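Local atomic coordinates of phage-related protein (Bordetella bronchiseptica RB50, PDB entry 3BJQ), a protein that probably serves as a phage major capsid protein, a coat subunit that assembles into the shell of a phage head. Residues Ile82-Glu94 and Leu107-Met119. Sequence-based numbering, arbitrary orientation.
Sequences IVPSALEAKVPRE and LGARSVNTVLRIM
A89 of strand 87-92 lies directly over S111 of helix 105-131; the segments run roughly antiparallel, at 143°, with axes approaching to 6.7 Å. Small residues match this close spacing: A89 CB rests 3.3 Å from S111 O and touches S111 OG. The serine hydroxyl turns back onto its own helix, chi1 72°, and donates to G108 O over 2.6 Å. V112 N reaches that carbonyl from the same face, so two donors grip one oxygen. A water bridges the segments, accepting from K90 N and donating to S111 O at 2.6 Å.

To one side V91 lies at about a right angle to L107: CG1 meets L107 CD1, while CG2 settles 3.5 Å from L107 O. On the other, the L87 and I118 side chains cross at about a right angle, L87 CD1 touching I118 CG2. L87 and selenomethionine M119 reach toward each other tip to tip, M119 CE lying 3.5 Å from L87 CG. M119 is extended beyond CG (chi3 -180°), which carries CE to S85 O, 3.3 Å away. V115 CG1 packs against the E88-A89 peptide, and V115 CB meets L87 CB.

Strand 87-92 pairs with strand 286-299, and V112 touches V275 of strand 274-281, so the helix packs across a sheet, consistent with the P-domain of HK97-like coat proteins. E88 OE2 hydrogen-bonds Y279 OH, while E88 OE1 and K90 NZ form salt bridges with R70 and D72 of the second subunit. With no direct hydrogen bond, cohesion rests on apolar packing and one water; the outward charges are consistent with a subunit interface.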
loop_
_atom_site.group_PDB
_atom_site.type_symbol
_atom_site.label_atom_id
_atom_site.label_comp_id
_atom_site.label_asym_id
_atom_site.label_seq_id
_atom_site.Cartn_x
_atom_site.Cartn_y
_atom_site.Cartn_z
ATOM N N ILE E 82 31.536 -3.865 31.013
ATOM C CA ILE E 82 30.125 -3.555 31.047
ATOM C C ILE E 82 29.539 -4.613 31.968
ATOM O O ILE E 82 29.669 -5.814 31.705
ATOM C CB ILE E 82 29.502 -3.616 29.642
ATOM C CG1 ILE E 82 30.058 -2.482 28.779
ATOM C CG2 ILE E 82 27.967 -3.563 29.721
ATOM C CD1 ILE E 82 29.775 -2.618 27.303
ATOM N N VAL E 83 28.935 -4.176 33.067
ATOM C CA VAL E 83 28.318 -5.106 34.019
ATOM C C VAL E 83 26.875 -5.360 33.580
ATOM O O VAL E 83 26.104 -4.407 33.393
ATOM C CB VAL E 83 28.386 -4.587 35.491
ATOM C CG1 VAL E 83 27.532 -5.446 36.434
ATOM C CG2 VAL E 83 29.833 -4.582 35.982
ATOM N N PRO E 84 26.518 -6.641 33.365
ATOM C CA PRO E 84 25.144 -6.962 33.043
ATOM C C PRO E 84 24.247 -6.509 34.185
ATOM O O PRO E 84 24.408 -6.968 35.310
ATOM C CB PRO E 84 25.152 -8.491 32.939
ATOM C CG PRO E 84 26.518 -8.852 32.668
ATOM C CD PRO E 84 27.351 -7.855 33.397
ATOM N N SER E 85 23.325 -5.604 33.907
ATOM C CA SER E 85 22.535 -4.997 34.971
ATOM C C SER E 85 21.071 -4.880 34.560
ATOM O O SER E 85 20.456 -3.805 34.688
ATOM C CB SER E 85 23.103 -3.613 35.319
ATOM O OG SER E 85 24.506 -3.655 35.568
ATOM N N ALA E 86 20.525 -5.979 34.045
ATOM C CA ALA E 86 19.135 -6.013 33.621
ATOM C C ALA E 86 18.211 -5.883 34.831
ATOM O O ALA E 86 18.450 -6.474 35.883
ATOM C CB ALA E 86 18.840 -7.306 32.844
ATOM N N LEU E 87 17.170 -5.077 34.666
ATOM C CA LEU E 87 16.166 -4.869 35.696
ATOM C C LEU E 87 14.890 -5.524 35.179
ATOM O O LEU E 87 14.900 -6.132 34.105
ATOM C CB LEU E 87 15.980 -3.364 35.934
ATOM C CG LEU E 87 17.179 -2.589 36.493
ATOM C CD1 LEU E 87 16.936 -1.083 36.516
ATOM C CD2 LEU E 87 17.509 -3.076 37.895
ATOM N N GLU E 88 13.819 -5.441 35.955
ATOM C CA GLU E 88 12.545 -6.045 35.593
ATOM C C GLU E 88 11.415 -5.039 35.799
ATOM O O GLU E 88 11.069 -4.695 36.943
ATOM C CB GLU E 88 12.280 -7.320 36.419
ATOM C CG GLU E 88 12.916 -8.601 35.836
ATOM C CD GLU E 88 12.687 -9.824 36.688
ATOM O OE1 GLU E 88 12.303 -9.663 37.862
ATOM O OE2 GLU E 88 12.886 -10.948 36.186
ATOM N N ALA E 89 10.853 -4.577 34.683
ATOM C CA ALA E 89 9.663 -3.745 34.686
ATOM C C ALA E 89 8.478 -4.603 35.151
ATOM O O ALA E 89 8.422 -5.788 34.853
ATOM C CB ALA E 89 9.422 -3.226 33.298
ATOM N N LYS E 90 7.510 -3.988 35.817
ATOM C CA LYS E 90 6.418 -4.709 36.463
ATOM C C LYS E 90 5.103 -4.006 36.207
ATOM O O LYS E 90 5.001 -2.800 36.390
ATOM C CB LYS E 90 6.701 -4.749 37.975
ATOM C CG LYS E 90 5.675 -5.364 38.853
ATOM C CD LYS E 90 6.227 -5.601 40.279
ATOM C CE LYS E 90 6.689 -4.304 40.952
ATOM N NZ LYS E 90 5.590 -3.279 40.995
ATOM N N VAL E 91 4.114 -4.771 35.756
ATOM C CA VAL E 91 2.761 -4.266 35.630
ATOM C C VAL E 91 1.904 -5.021 36.617
ATOM O O VAL E 91 1.593 -6.192 36.388
ATOM C CB VAL E 91 2.194 -4.414 34.188
ATOM C CG1 VAL E 91 0.730 -4.045 34.181
ATOM C CG2 VAL E 91 2.935 -3.535 33.236
ATOM N N PRO E 92 1.523 -4.368 37.731
ATOM C CA PRO E 92 0.725 -5.031 38.738
ATOM C C PRO E 92 -0.699 -5.290 38.265
ATOM O O PRO E 92 -1.258 -4.503 37.489
ATOM C CB PRO E 92 0.744 -4.042 39.927
ATOM C CG PRO E 92 1.073 -2.763 39.402
ATOM C CD PRO E 92 1.801 -2.965 38.090
ATOM N N ARG E 93 -1.297 -6.371 38.752
ATOM C CA ARG E 93 -2.641 -6.730 38.302
ATOM C C ARG E 93 -3.700 -5.683 38.672
ATOM O O ARG E 93 -4.697 -5.557 37.955
ATOM C CB ARG E 93 -3.059 -8.093 38.834
ATOM C CG ARG E 93 -3.098 -8.149 40.304
ATOM C CD ARG E 93 -3.716 -9.389 40.767
ATOM N NE ARG E 93 -3.748 -9.412 42.214
ATOM C CZ ARG E 93 -4.343 -10.359 42.920
ATOM N NH1 ARG E 93 -4.951 -11.363 42.298
ATOM N NH2 ARG E 93 -4.335 -10.303 44.242
ATOM N N GLU E 94 -3.462 -4.920 39.746
ATOM C CA GLU E 94 -4.428 -3.941 40.232
ATOM C C GLU E 94 -4.629 -2.816 39.233
ATOM O O GLU E 94 -5.642 -2.142 39.282
ATOM C CB GLU E 94 -4.131 -3.437 41.662
ATOM C CG GLU E 94 -2.708 -3.598 42.212
ATOM C CD GLU E 94 -2.323 -5.050 42.542
ATOM O OE1 GLU E 94 -3.067 -5.745 43.282
ATOM O OE2 GLU E 94 -1.255 -5.487 42.060
ATOM N N LEU E 107 0.371 0.024 29.136
ATOM C CA LEU E 107 0.800 -0.355 30.485
ATOM C C LEU E 107 2.237 -0.897 30.507
ATOM O O LEU E 107 3.022 -0.564 31.381
ATOM C CB LEU E 107 -0.146 -1.362 31.077
ATOM C CG LEU E 107 -1.543 -0.909 31.516
ATOM C CD1 LEU E 107 -2.218 -2.094 32.241
ATOM C CD2 LEU E 107 -1.490 0.315 32.403
ATOM N N GLY E 108 2.586 -1.716 29.527
ATOM C CA GLY E 108 3.951 -2.218 29.377
ATOM C C GLY E 108 4.984 -1.132 29.170
ATOM O O GLY E 108 6.059 -1.165 29.781
ATOM N N ALA E 109 4.659 -0.161 28.313
ATOM C CA ALA E 109 5.538 0.970 28.055
ATOM C C ALA E 109 5.803 1.751 29.334
ATOM O O ALA E 109 6.935 2.069 29.631
ATOM C CB ALA E 109 4.952 1.885 26.981
ATOM N N ARG E 110 4.756 2.034 30.096
ATOM C CA ARG E 110 4.891 2.753 31.368
ATOM C C ARG E 110 5.771 2.025 32.384
ATOM O O ARG E 110 6.615 2.627 33.042
ATOM C CB ARG E 110 3.519 3.009 31.979
ATOM C CG ARG E 110 2.760 4.089 31.256
ATOM C CD ARG E 110 1.240 4.080 31.523
ATOM N NE ARG E 110 0.653 5.326 31.032
ATOM C CZ ARG E 110 0.542 5.646 29.741
ATOM N NH1 ARG E 110 0.944 4.799 28.801
ATOM N NH2 ARG E 110 0.025 6.822 29.379
ATOM N N SER E 111 5.570 0.724 32.505
ATOM C CA SER E 111 6.393 -0.084 33.412
ATOM C C SER E 111 7.869 -0.045 33.013
ATOM O O SER E 111 8.754 -0.040 33.866
ATOM C CB SER E 111 5.906 -1.532 33.418
ATOM O OG SER E 111 6.245 -2.187 32.195
ATOM N N VAL E 112 8.125 -0.004 31.709
ATOM C CA VAL E 112 9.493 0.009 31.177
ATOM C C VAL E 112 10.194 1.342 31.436
ATOM O O VAL E 112 11.391 1.368 31.769
ATOM C CB VAL E 112 9.506 -0.341 29.668
ATOM C CG1 VAL E 112 10.830 0.066 29.016
ATOM C CG2 VAL E 112 9.227 -1.840 29.484
ATOM N N ASN E 113 9.453 2.436 31.267
ATOM C CA ASN E 113 9.947 3.767 31.571
ATOM C C ASN E 113 10.554 3.868 32.964
ATOM O O ASN E 113 11.555 4.534 33.157
ATOM C CB ASN E 113 8.808 4.790 31.450
ATOM C CG ASN E 113 8.466 5.127 30.004
ATOM O OD1 ASN E 113 9.209 4.816 29.072
ATOM N ND2 ASN E 113 7.329 5.739 29.823
ATOM N N THR E 114 9.895 3.256 33.931
ATOM C CA THR E 114 10.336 3.248 35.300
ATOM C C THR E 114 11.760 2.751 35.436
ATOM O O THR E 114 12.619 3.434 36.039
ATOM C CB THR E 114 9.382 2.373 36.118
ATOM O OG1 THR E 114 8.093 3.003 36.092
ATOM C CG2 THR E 114 9.859 2.167 37.563
ATOM N N VAL E 115 12.029 1.595 34.839
ATOM C CA VAL E 115 13.375 1.013 34.901
ATOM C C VAL E 115 14.395 1.777 34.036
ATOM O O VAL E 115 15.564 1.899 34.414
ATOM C CB VAL E 115 13.348 -0.507 34.590
ATOM C CG1 VAL E 115 12.405 -1.191 35.543
ATOM C CG2 VAL E 115 12.937 -0.761 33.172
ATOM N N LEU E 116 13.956 2.337 32.910
ATOM C CA LEU E 116 14.844 3.116 32.079
ATOM C C LEU E 116 15.307 4.368 32.829
ATOM O O LEU E 116 16.441 4.805 32.650
ATOM C CB LEU E 116 14.184 3.474 30.733
ATOM C CG LEU E 116 13.977 2.307 29.752
ATOM C CD1 LEU E 116 13.289 2.761 28.482
ATOM C CD2 LEU E 116 15.343 1.685 29.423
ATOM N N ARG E 117 14.438 4.947 33.650
ATOM C CA ARG E 117 14.828 6.152 34.407
ATOM C C ARG E 117 15.891 5.860 35.438
ATOM O O ARG E 117 16.781 6.674 35.673
ATOM C CB ARG E 117 13.666 6.814 35.126
ATOM C CG ARG E 117 14.148 8.169 35.705
ATOM C CD ARG E 117 13.219 8.773 36.647
ATOM N NE ARG E 117 13.645 10.100 37.117
ATOM C CZ ARG E 117 14.268 10.359 38.265
ATOM N NH1 ARG E 117 14.676 9.399 39.069
ATOM N NH2 ARG E 117 14.528 11.619 38.581
ATOM N N ILE E 118 15.759 4.720 36.089
ATOM C CA ILE E 118 16.759 4.235 37.011
ATOM C C ILE E 118 18.106 4.071 36.322
ATOM O O ILE E 118 19.141 4.467 36.852
ATOM C CB ILE E 118 16.349 2.860 37.582
ATOM C CG1 ILE E 118 15.170 2.999 38.537
ATOM C CG2 ILE E 118 17.506 2.219 38.308
ATOM C CD1 ILE E 118 15.548 2.829 40.007
HETATM N N MSE E 119 18.095 3.467 35.138
HETATM C CA MSE E 119 19.324 3.282 34.369
HETATM C C MSE E 119 19.896 4.605 33.884
HETATM O O MSE E 119 21.114 4.767 33.757
HETATM C CB MSE E 119 19.069 2.357 33.172
HETATM C CG MSE E 119 18.909 0.897 33.578
HETATM SE SE MSE E 119 18.186 -0.231 32.164
HETATM C CE MSE E 119 18.180 -1.926 33.154
HETATM O O HOH W 1 8.434 -1.127 36.225
#